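Local coordinates for protein superoxide dismutase [Fe] (PDB 1WB7) that converts toxic superoxide radicals into hydrogen peroxide and molecular oxygen, using one iron ion in each subunit of a homotetramer, at residues 164-169 against 198-203; 137-142 against 158-163. The protein carries 1 engineered substitution. All coordinates share one frame; numbering follows the deposited sequence.

Contact 1: residues 164-169 against 198-203; sequences PIILIL and DAAEKK
Ile-166 and Ala-200 bring the two backbones nearest each other, with 5.5 Å between their CA atoms. The first belongs to the bulged edge strand 165-170, the second to helix 197-205, so this is strand-on-helix packing inside the C-terminal domain of an iron/manganese superoxide dismutase. At Ile-166 and Leu-167 the strand makes a classic beta bulge, both residues facing Leu-138 of the neighbouring strand, and the chain turns a corner there. The CG2 methyl of Ile-166 lies 3.9 Å from Ala-200 CB, a close approach consistent with so small a side chain at this point of the helix. The same CB also sits against Ile-166 O, the carbonyl at the bend. The other branch of Ile-166 ends in CD1, which meets Lys-203 CG at 4.1 Å, the two side chains running obliquely past one another.

Lys-203 supplies the polar part of the contact. Its CG stands opposite the backbone N (chi1 -173°), and every later torsion is extended, making a straight arm that reaches across to the strand. Pro-164 CB touches this arm at CE, 4.2 Å away, while Leu-86 of helix 67-89 also packs on it. The tip of the arm is shared: NZ forms a salt bridge with Glu-162 OE2 of the second subunit, and that same carboxylate oxygen accepts a hydrogen bond from Ile-165 N. The ammonium therefore binds together a strand carbonyl and a carboxylate across the subunit interface, which probably favours its charged form. CB of Ile-165 points away from helix 197-205, and the side chain packs on Leu-83 and Leu-86 of helix 67-89. Within the subunit, Lys-203 NZ donates to Ile-165 O at 2.7 Å, lying in the carbonyl plane with a C=O...N angle of 146°.

Contact 2: residues 137-142 against 158-163; sequences VLYYDT and NHIAEI
The ring of Tyr-139 lies between aliphatic groups, with Ile-163 and Ile-160 on one face and Val-137 CG2 on the other, the latter offset toward the rim. Near the ring plane, at the hydroxyl end, comes the CA of His-159. Here strand 134-140, the middle strand of the three-stranded antiparallel sheet in the C-terminal domain, is covered by the loop that leads into strand 165-170.

Both isoleucines make off-centre CH-pi contacts. Ile-163 crosses the ring at about a right angle: its CG1 is 4.0 Å from the centroid and leans over Tyr-139 CD1, while the Ile-163 CD1 methyl reaches back over Tyr-139 CG and CB. The first torsion of Ile-163 (chi1 59°) tucks CG1 between the backbone N and carbonyl carbon, leaving CG2 on the far side to meet Asp-141. Ile-160 takes the other end of the same face, obliquely, with CB 3.8 Å from Tyr-139 CE2 and the Ile-160 CD1 methyl beside Tyr-139 CD2 and CE2.

Beyond the ring, Ile-163 CB rests 3.6 Å from Tyr-140 O, and Ile-163 CG2 comes 3.3 Å from Asp-141 OD2. That carboxylate is held by several polar partners: OD2 takes the N-H of Glu-143 and a salt bridge from Lys-82 of the second subunit, while OD1 bonds Ser-144 OG and Tyr-9 OH of the second subunit. His-159 stacks on Phe-152 of strand 147-153 and uses NE2 to bond His-155 O; it also packs on His-159 of the second subunit, so the loop lies between its own sheet and the second subunit. What fixes the far end of the tyrosine is a nearly straight bond (161°) in which Ile-160 N donates to Tyr-139 OH at 2.9 Å.

After helices 27-57 and 67-89 and the shorter 103-113 and 116-128, the chain enters strand 134-140, where contact 2 opens. It returns on strand 147-153 and passes through the loop at 158-163, where contact 2 closes; the very next residues open contact 1. That one closes only after helices 177-180 and 184-191, when helix 197-205 arrives. The two loops thus stand in series, neither nested nor crossed. Their strands are antiparallel neighbours: Leu-138 O probably takes the N-H of Ile-166, and Leu-138 N probably donates to Leu-167 O, both at 2.8 Å. Together the contacts join the middle strand, its covering loop, the edge strand and the last helix, and both touch the second subunit.

Contact 1: residues 164-169 against 198-203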
ATOM      1  N   PRO A 164      18.050   8.240  -9.024  1.00 12.47           N
ATOM      2  CA  PRO A 164      18.228   9.391  -8.136  1.00 12.37           C
ATOM      3  C   PRO A 164      17.099  10.414  -8.075  1.00 12.33           C
ATOM      4  O   PRO A 164      16.440  10.713  -9.074  1.00 12.09           O
ATOM      5  CB  PRO A 164      19.529  10.007  -8.641  1.00 12.05           C
ATOM      6  CG  PRO A 164      19.440   9.774 -10.113  1.00 12.61           C
ATOM      7  CD  PRO A 164      18.971   8.330 -10.177  1.00 13.84           C
ATOM      8  N   ILE A 165      16.901  10.947  -6.876  1.00 12.47           N
ATOM      9  CA  ILE A 165      15.898  11.968  -6.607  1.00 12.57           C
ATOM     10  C   ILE A 165      16.606  13.308  -6.766  1.00 12.97           C
ATOM     11  O   ILE A 165      17.657  13.548  -6.155  1.00 12.96           O
ATOM     12  CB  ILE A 165      15.352  11.822  -5.164  1.00 11.67           C
ATOM     13  CG1 ILE A 165      14.486  10.559  -5.078  1.00  9.17           C
ATOM     14  CG2 ILE A 165      14.584  13.076  -4.748  1.00  6.34           C
ATOM     15  CD1 ILE A 165      14.192  10.103  -3.666  1.00  8.71           C
ATOM     16  N   ILE A 166      16.039  14.178  -7.596  1.00 13.20           N
ATOM     17  CA  ILE A 166      16.633  15.485  -7.850  1.00 13.29           C
ATOM     18  C   ILE A 166      15.904  16.561  -7.071  1.00 13.27           C
ATOM     19  O   ILE A 166      16.516  17.480  -6.525  1.00 13.50           O
ATOM     20  CB  ILE A 166      16.569  15.819  -9.347  1.00 14.28           C
ATOM     21  CG1 ILE A 166      17.281  14.723 -10.136  1.00 12.49           C
ATOM     22  CG2 ILE A 166      17.194  17.183  -9.613  1.00 14.57           C
ATOM     23  CD1 ILE A 166      18.733  14.533  -9.730  1.00 14.79           C
ATOM     24  N   LEU A 167      14.587  16.427  -7.025  1.00 13.16           N
ATOM     25  CA  LEU A 167      13.722  17.361  -6.320  1.00 13.07           C
ATOM     26  C   LEU A 167      12.892  16.535  -5.341  1.00 12.82           C
ATOM     27  O   LEU A 167      12.379  15.481  -5.701  1.00 12.67           O
ATOM     28  CB  LEU A 167      12.780  18.044  -7.314  1.00 11.94           C
ATOM     29  CG  LEU A 167      12.698  19.562  -7.439  1.00 17.35           C
ATOM     30  CD1 LEU A 167      11.379  19.907  -8.130  1.00 18.19           C
ATOM     31  CD2 LEU A 167      12.772  20.231  -6.077  1.00 18.81           C
ATOM     32  N   ILE A 168      12.761  16.998  -4.105  1.00 12.88           N
ATOM     33  CA  ILE A 168      11.963  16.259  -3.145  1.00 12.82           C
ATOM     34  C   ILE A 168      11.174  17.185  -2.235  1.00 12.90           C
ATOM     35  O   ILE A 168      11.721  18.123  -1.647  1.00 12.57           O
ATOM     36  CB  ILE A 168      12.835  15.292  -2.298  1.00 12.45           C
ATOM     37  CG1 ILE A 168      11.945  14.553  -1.291  1.00 14.86           C
ATOM     38  CG2 ILE A 168      13.955  16.049  -1.597  1.00 11.22           C
ATOM     39  CD1 ILE A 168      12.576  13.289  -0.719  1.00 16.18           C
ATOM     40  N   LEU A 169       9.872  16.922  -2.142  1.00 13.00           N
ATOM     41  CA  LEU A 169       8.978  17.719  -1.305  1.00 13.11           C
ATOM     42  C   LEU A 169       8.282  16.837  -0.272  1.00 13.04           C
ATOM     43  O   LEU A 169       7.599  15.878  -0.631  1.00 13.04           O
ATOM     44  CB  LEU A 169       7.926  18.407  -2.178  1.00 13.09           C
ATOM     45  CG  LEU A 169       6.748  19.078  -1.466  1.00 15.06           C
ATOM     46  CD1 LEU A 169       7.246  20.226  -0.595  1.00 14.00           C
ATOM     47  CD2 LEU A 169       5.758  19.592  -2.509  1.00 18.04           C
ATOM     48  N   ASP A 198      20.608  24.899  -7.110  1.00 15.58           N
ATOM     49  CA  ASP A 198      22.029  24.675  -7.371  1.00 16.06           C
ATOM     50  C   ASP A 198      22.416  23.259  -6.959  1.00 16.36           C
ATOM     51  O   ASP A 198      23.108  22.555  -7.701  1.00 16.59           O
ATOM     52  CB  ASP A 198      22.889  25.692  -6.607  1.00 17.87           C
ATOM     53  CG  ASP A 198      22.818  27.088  -7.205  1.00 23.10           C
ATOM     54  OD1 ASP A 198      23.393  28.022  -6.600  1.00 27.88           O
ATOM     55  OD2 ASP A 198      22.196  27.258  -8.278  1.00 24.92           O
ATOM     56  N   ALA A 199      21.979  22.836  -5.776  1.00 16.33           N
ATOM     57  CA  ALA A 199      22.291  21.487  -5.312  1.00 16.56           C
ATOM     58  C   ALA A 199      21.673  20.497  -6.294  1.00 16.69           C
ATOM     59  O   ALA A 199      22.286  19.488  -6.640  1.00 16.75           O
ATOM     60  CB  ALA A 199      21.733  21.261  -3.907  1.00 15.56           C
ATOM     61  N   ALA A 200      20.463  20.804  -6.754  1.00 16.77           N
ATOM     62  CA  ALA A 200      19.771  19.943  -7.706  1.00 17.08           C
ATOM     63  C   ALA A 200      20.580  19.789  -8.995  1.00 17.32           C
ATOM     64  O   ALA A 200      20.765  18.676  -9.486  1.00 17.30           O
ATOM     65  CB  ALA A 200      18.391  20.510  -8.022  1.00 15.08           C
ATOM     66  N   GLU A 201      21.058  20.907  -9.537  1.00 17.91           N
ATOM     67  CA  GLU A 201      21.850  20.885 -10.769  1.00 18.23           C
ATOM     68  C   GLU A 201      23.127  20.092 -10.539  1.00 18.43           C
ATOM     69  O   GLU A 201      23.576  19.337 -11.408  1.00 18.52           O
ATOM     70  CB  GLU A 201      22.223  22.310 -11.200  1.00 19.11           C
ATOM     71  CG  GLU A 201      21.081  23.120 -11.783  1.00 23.08           C
ATOM     72  CD  GLU A 201      21.568  24.412 -12.420  1.00 26.38           C
ATOM     73  OE1 GLU A 201      22.502  24.347 -13.249  1.00 26.51           O
ATOM     74  OE2 GLU A 201      21.018  25.488 -12.097  1.00 26.70           O
ATOM     75  N   LYS A 202      23.707  20.276  -9.358  1.00 18.28           N
ATOM     76  CA  LYS A 202      24.932  19.585  -8.984  1.00 18.71           C
ATOM     77  C   LYS A 202      24.701  18.074  -8.947  1.00 18.77           C
ATOM     78  O   LYS A 202      25.497  17.310  -9.490  1.00 19.02           O
ATOM     79  CB  LYS A 202      25.404  20.076  -7.611  1.00 20.77           C
ATOM     80  CG  LYS A 202      26.913  20.180  -7.459  1.00 26.83           C
ATOM     81  CD  LYS A 202      27.287  21.504  -6.802  1.00 33.58           C
ATOM     82  CE  LYS A 202      26.716  22.683  -7.603  1.00 36.88           C
ATOM     83  NZ  LYS A 202      26.845  24.002  -6.912  1.00 38.87           N
ATOM     84  N   LYS A 203      23.617  17.642  -8.308  1.00 18.57           N
ATOM     85  CA  LYS A 203      23.328  16.212  -8.231  1.00 18.47           C
ATOM     86  C   LYS A 203      23.062  15.637  -9.618  1.00 18.45           C
ATOM     87  O   LYS A 203      23.565  14.569  -9.954  1.00 18.37           O
ATOM     88  CB  LYS A 203      22.125  15.947  -7.323  1.00 18.56           C
ATOM     89  CG  LYS A 203      21.874  14.465  -7.074  1.00 16.58           C
ATOM     90  CD  LYS A 203      20.829  14.244  -5.992  1.00 16.89           C
ATOM     91  CE  LYS A 203      20.677  12.762  -5.663  1.00 15.99           C
ATOM     92  NZ  LYS A 203      19.659  12.541  -4.591  1.00 15.59           N
TER

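Contact 2: residues 137-142 against 158-163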
ATOM      1  N   VAL A 137       8.322  13.873  -5.666  1.00 11.16           N
ATOM      2  CA  VAL A 137       9.710  13.963  -6.089  1.00 10.87           C
ATOM      3  C   VAL A 137       9.863  14.056  -7.596  1.00 10.94           C
ATOM      4  O   VAL A 137       8.963  13.707  -8.359  1.00 10.77           O
ATOM      5  CB  VAL A 137      10.541  12.725  -5.638  1.00  9.40           C
ATOM      6  CG1 VAL A 137      10.506  12.573  -4.125  1.00 10.55           C
ATOM      7  CG2 VAL A 137      10.015  11.471  -6.314  1.00  7.18           C
ATOM      8  N   LEU A 138      11.024  14.542  -8.009  1.00 11.21           N
ATOM      9  CA  LEU A 138      11.361  14.621  -9.415  1.00 11.40           C
ATOM     10  C   LEU A 138      12.575  13.718  -9.529  1.00 11.50           C
ATOM     11  O   LEU A 138      13.617  13.968  -8.908  1.00 11.76           O
ATOM     12  CB  LEU A 138      11.737  16.042  -9.835  1.00 10.54           C
ATOM     13  CG  LEU A 138      12.093  16.100 -11.324  1.00 13.32           C
ATOM     14  CD1 LEU A 138      10.861  15.716 -12.139  1.00 11.78           C
ATOM     15  CD2 LEU A 138      12.575  17.497 -11.705  1.00  9.70           C
ATOM     16  N   TYR A 139      12.423  12.644 -10.290  1.00 11.31           N
ATOM     17  CA  TYR A 139      13.506  11.700 -10.498  1.00 11.15           C
ATOM     18  C   TYR A 139      14.234  12.039 -11.777  1.00 11.22           C
ATOM     19  O   TYR A 139      13.704  12.721 -12.656  1.00 11.32           O
ATOM     20  CB  TYR A 139      12.981  10.281 -10.719  1.00  8.72           C
ATOM     21  CG  TYR A 139      12.556   9.498  -9.510  1.00  9.44           C
ATOM     22  CD1 TYR A 139      13.481   9.109  -8.547  1.00  7.62           C
ATOM     23  CD2 TYR A 139      11.238   9.071  -9.372  1.00  6.98           C
ATOM     24  CE1 TYR A 139      13.105   8.305  -7.480  1.00  7.71           C
ATOM     25  CE2 TYR A 139      10.851   8.265  -8.307  1.00  9.22           C
ATOM     26  CZ  TYR A 139      11.790   7.885  -7.367  1.00  7.58           C
ATOM     27  OH  TYR A 139      11.415   7.064  -6.332  1.00  8.87           O
ATOM     28  N   TYR A 140      15.464  11.554 -11.868  1.00 11.10           N
ATOM     29  CA  TYR A 140      16.196  11.669 -13.097  1.00 10.87           C
ATOM     30  C   TYR A 140      16.361  10.191 -13.412  1.00 10.73           C
ATOM     31  O   TYR A 140      17.125   9.493 -12.748  1.00 10.43           O
ATOM     32  CB  TYR A 140      17.581  12.301 -12.951  1.00 10.26           C
ATOM     33  CG  TYR A 140      18.317  12.198 -14.270  1.00 11.48           C
ATOM     34  CD1 TYR A 140      17.781  12.765 -15.428  1.00 12.46           C
ATOM     35  CD2 TYR A 140      19.488  11.451 -14.388  1.00 11.92           C
ATOM     36  CE1 TYR A 140      18.383  12.583 -16.676  1.00 12.12           C
ATOM     37  CE2 TYR A 140      20.103  11.265 -15.635  1.00 12.06           C
ATOM     38  CZ  TYR A 140      19.541  11.830 -16.769  1.00 13.00           C
ATOM     39  OH  TYR A 140      20.108  11.609 -18.006  1.00 15.20           O
ATOM     40  N   ASP A 141      15.612   9.697 -14.387  1.00 10.79           N
ATOM     41  CA  ASP A 141      15.729   8.299 -14.741  1.00 11.33           C
ATOM     42  C   ASP A 141      16.983   8.176 -15.600  1.00 11.88           C
ATOM     43  O   ASP A 141      17.032   8.690 -16.718  1.00 12.08           O
ATOM     44  CB  ASP A 141      14.504   7.837 -15.527  1.00 10.00           C
ATOM     45  CG  ASP A 141      14.563   6.371 -15.873  1.00 11.54           C
ATOM     46  OD1 ASP A 141      13.777   5.929 -16.744  1.00 12.54           O
ATOM     47  OD2 ASP A 141      15.395   5.659 -15.272  1.00 12.66           O
ATOM     48  N   THR A 142      17.998   7.505 -15.067  1.00 12.25           N
ATOM     49  CA  THR A 142      19.247   7.326 -15.786  1.00 12.56           C
ATOM     50  C   THR A 142      19.076   6.407 -16.982  1.00 12.72           C
ATOM     51  O   THR A 142      19.945   6.356 -17.857  1.00 12.97           O
ATOM     52  CB  THR A 142      20.338   6.741 -14.866  1.00 13.88           C
ATOM     53  OG1 THR A 142      19.858   5.538 -14.261  1.00 15.24           O
ATOM     54  CG2 THR A 142      20.705   7.738 -13.774  1.00 13.20           C
ATOM     55  N   ASN A 158       5.625   3.606  -3.807  1.00 11.68           N
ATOM     56  CA  ASN A 158       5.674   4.239  -5.134  1.00 11.52           C
ATOM     57  C   ASN A 158       7.046   4.642  -5.676  1.00 11.53           C
ATOM     58  O   ASN A 158       7.129   5.206  -6.767  1.00 11.27           O
ATOM     59  CB  ASN A 158       4.749   5.455  -5.197  1.00 11.02           C
ATOM     60  CG  ASN A 158       3.320   5.112  -4.846  1.00 12.14           C
ATOM     61  OD1 ASN A 158       2.962   3.945  -4.734  1.00 13.55           O
ATOM     62  ND2 ASN A 158       2.494   6.134  -4.679  1.00  8.87           N
ATOM     63  N   HIS A 159       8.117   4.362  -4.933  1.00 11.35           N
ATOM     64  CA  HIS A 159       9.451   4.703  -5.406  1.00 11.14           C
ATOM     65  C   HIS A 159       9.713   3.981  -6.722  1.00 11.23           C
ATOM     66  O   HIS A 159       9.074   2.967  -7.018  1.00 11.11           O
ATOM     67  CB  HIS A 159      10.546   4.231  -4.441  1.00  9.20           C
ATOM     68  CG  HIS A 159      10.520   4.893  -3.102  1.00 11.19           C
ATOM     69  ND1 HIS A 159      11.668   5.304  -2.463  1.00 10.54           N
ATOM     70  CD2 HIS A 159       9.496   5.170  -2.259  1.00 11.26           C
ATOM     71  CE1 HIS A 159      11.353   5.810  -1.283  1.00 14.29           C
ATOM     72  NE2 HIS A 159      10.042   5.739  -1.135  1.00  8.02           N
ATOM     73  N   ILE A 160      10.655   4.508  -7.499  1.00 11.18           N
ATOM     74  CA  ILE A 160      11.068   3.870  -8.741  1.00 11.32           C
ATOM     75  C   ILE A 160      12.480   3.398  -8.427  1.00 11.41           C
ATOM     76  O   ILE A 160      13.316   4.164  -7.950  1.00 11.34           O
ATOM     77  CB  ILE A 160      11.090   4.833  -9.945  1.00 11.65           C
ATOM     78  CG1 ILE A 160       9.651   5.174 -10.360  1.00 11.42           C
ATOM     79  CG2 ILE A 160      11.834   4.173 -11.112  1.00 11.94           C
ATOM     80  CD1 ILE A 160       9.540   6.196 -11.483  1.00 13.18           C
ATOM     81  N   ALA A 161      12.721   2.124  -8.684  1.00 11.64           N
ATOM     82  CA  ALA A 161      13.992   1.486  -8.393  1.00 12.26           C
ATOM     83  C   ALA A 161      15.279   2.146  -8.860  1.00 12.71           C
ATOM     84  O   ALA A 161      15.400   2.603  -9.997  1.00 12.70           O
ATOM     85  CB  ALA A 161      13.961   0.043  -8.905  1.00 12.26           C
ATOM     86  N   GLU A 162      16.236   2.186  -7.940  1.00 13.18           N
ATOM     87  CA  GLU A 162      17.586   2.671  -8.192  1.00 13.54           C
ATOM     88  C   GLU A 162      17.862   4.071  -8.718  1.00 13.78           C
ATOM     89  O   GLU A 162      18.991   4.534  -8.595  1.00 14.77           O
ATOM     90  CB  GLU A 162      18.300   1.675  -9.116  1.00 13.74           C
ATOM     91  CG  GLU A 162      18.108   0.205  -8.739  1.00 13.61           C
ATOM     92  CD  GLU A 162      18.917  -0.734  -9.627  1.00 14.91           C
ATOM     93  OE1 GLU A 162      18.765  -0.660 -10.864  1.00 16.89           O
ATOM     94  OE2 GLU A 162      19.701  -1.547  -9.091  1.00 11.72           O
ATOM     95  N   ILE A 163      16.892   4.761  -9.301  1.00 13.35           N
ATOM     96  CA  ILE A 163      17.204   6.088  -9.823  1.00 12.81           C
ATOM     97  C   ILE A 163      17.240   7.198  -8.772  1.00 12.67           C
ATOM     98  O   ILE A 163      16.558   7.131  -7.749  1.00 12.48           O
ATOM     99  CB  ILE A 163      16.257   6.487 -10.985  1.00 11.52           C
ATOM    100  CG1 ILE A 163      14.804   6.470 -10.527  1.00  9.86           C
ATOM    101  CG2 ILE A 163      16.453   5.529 -12.151  1.00  7.60           C
ATOM    102  CD1 ILE A 163      13.843   6.794 -11.640  1.00  5.60           C
TER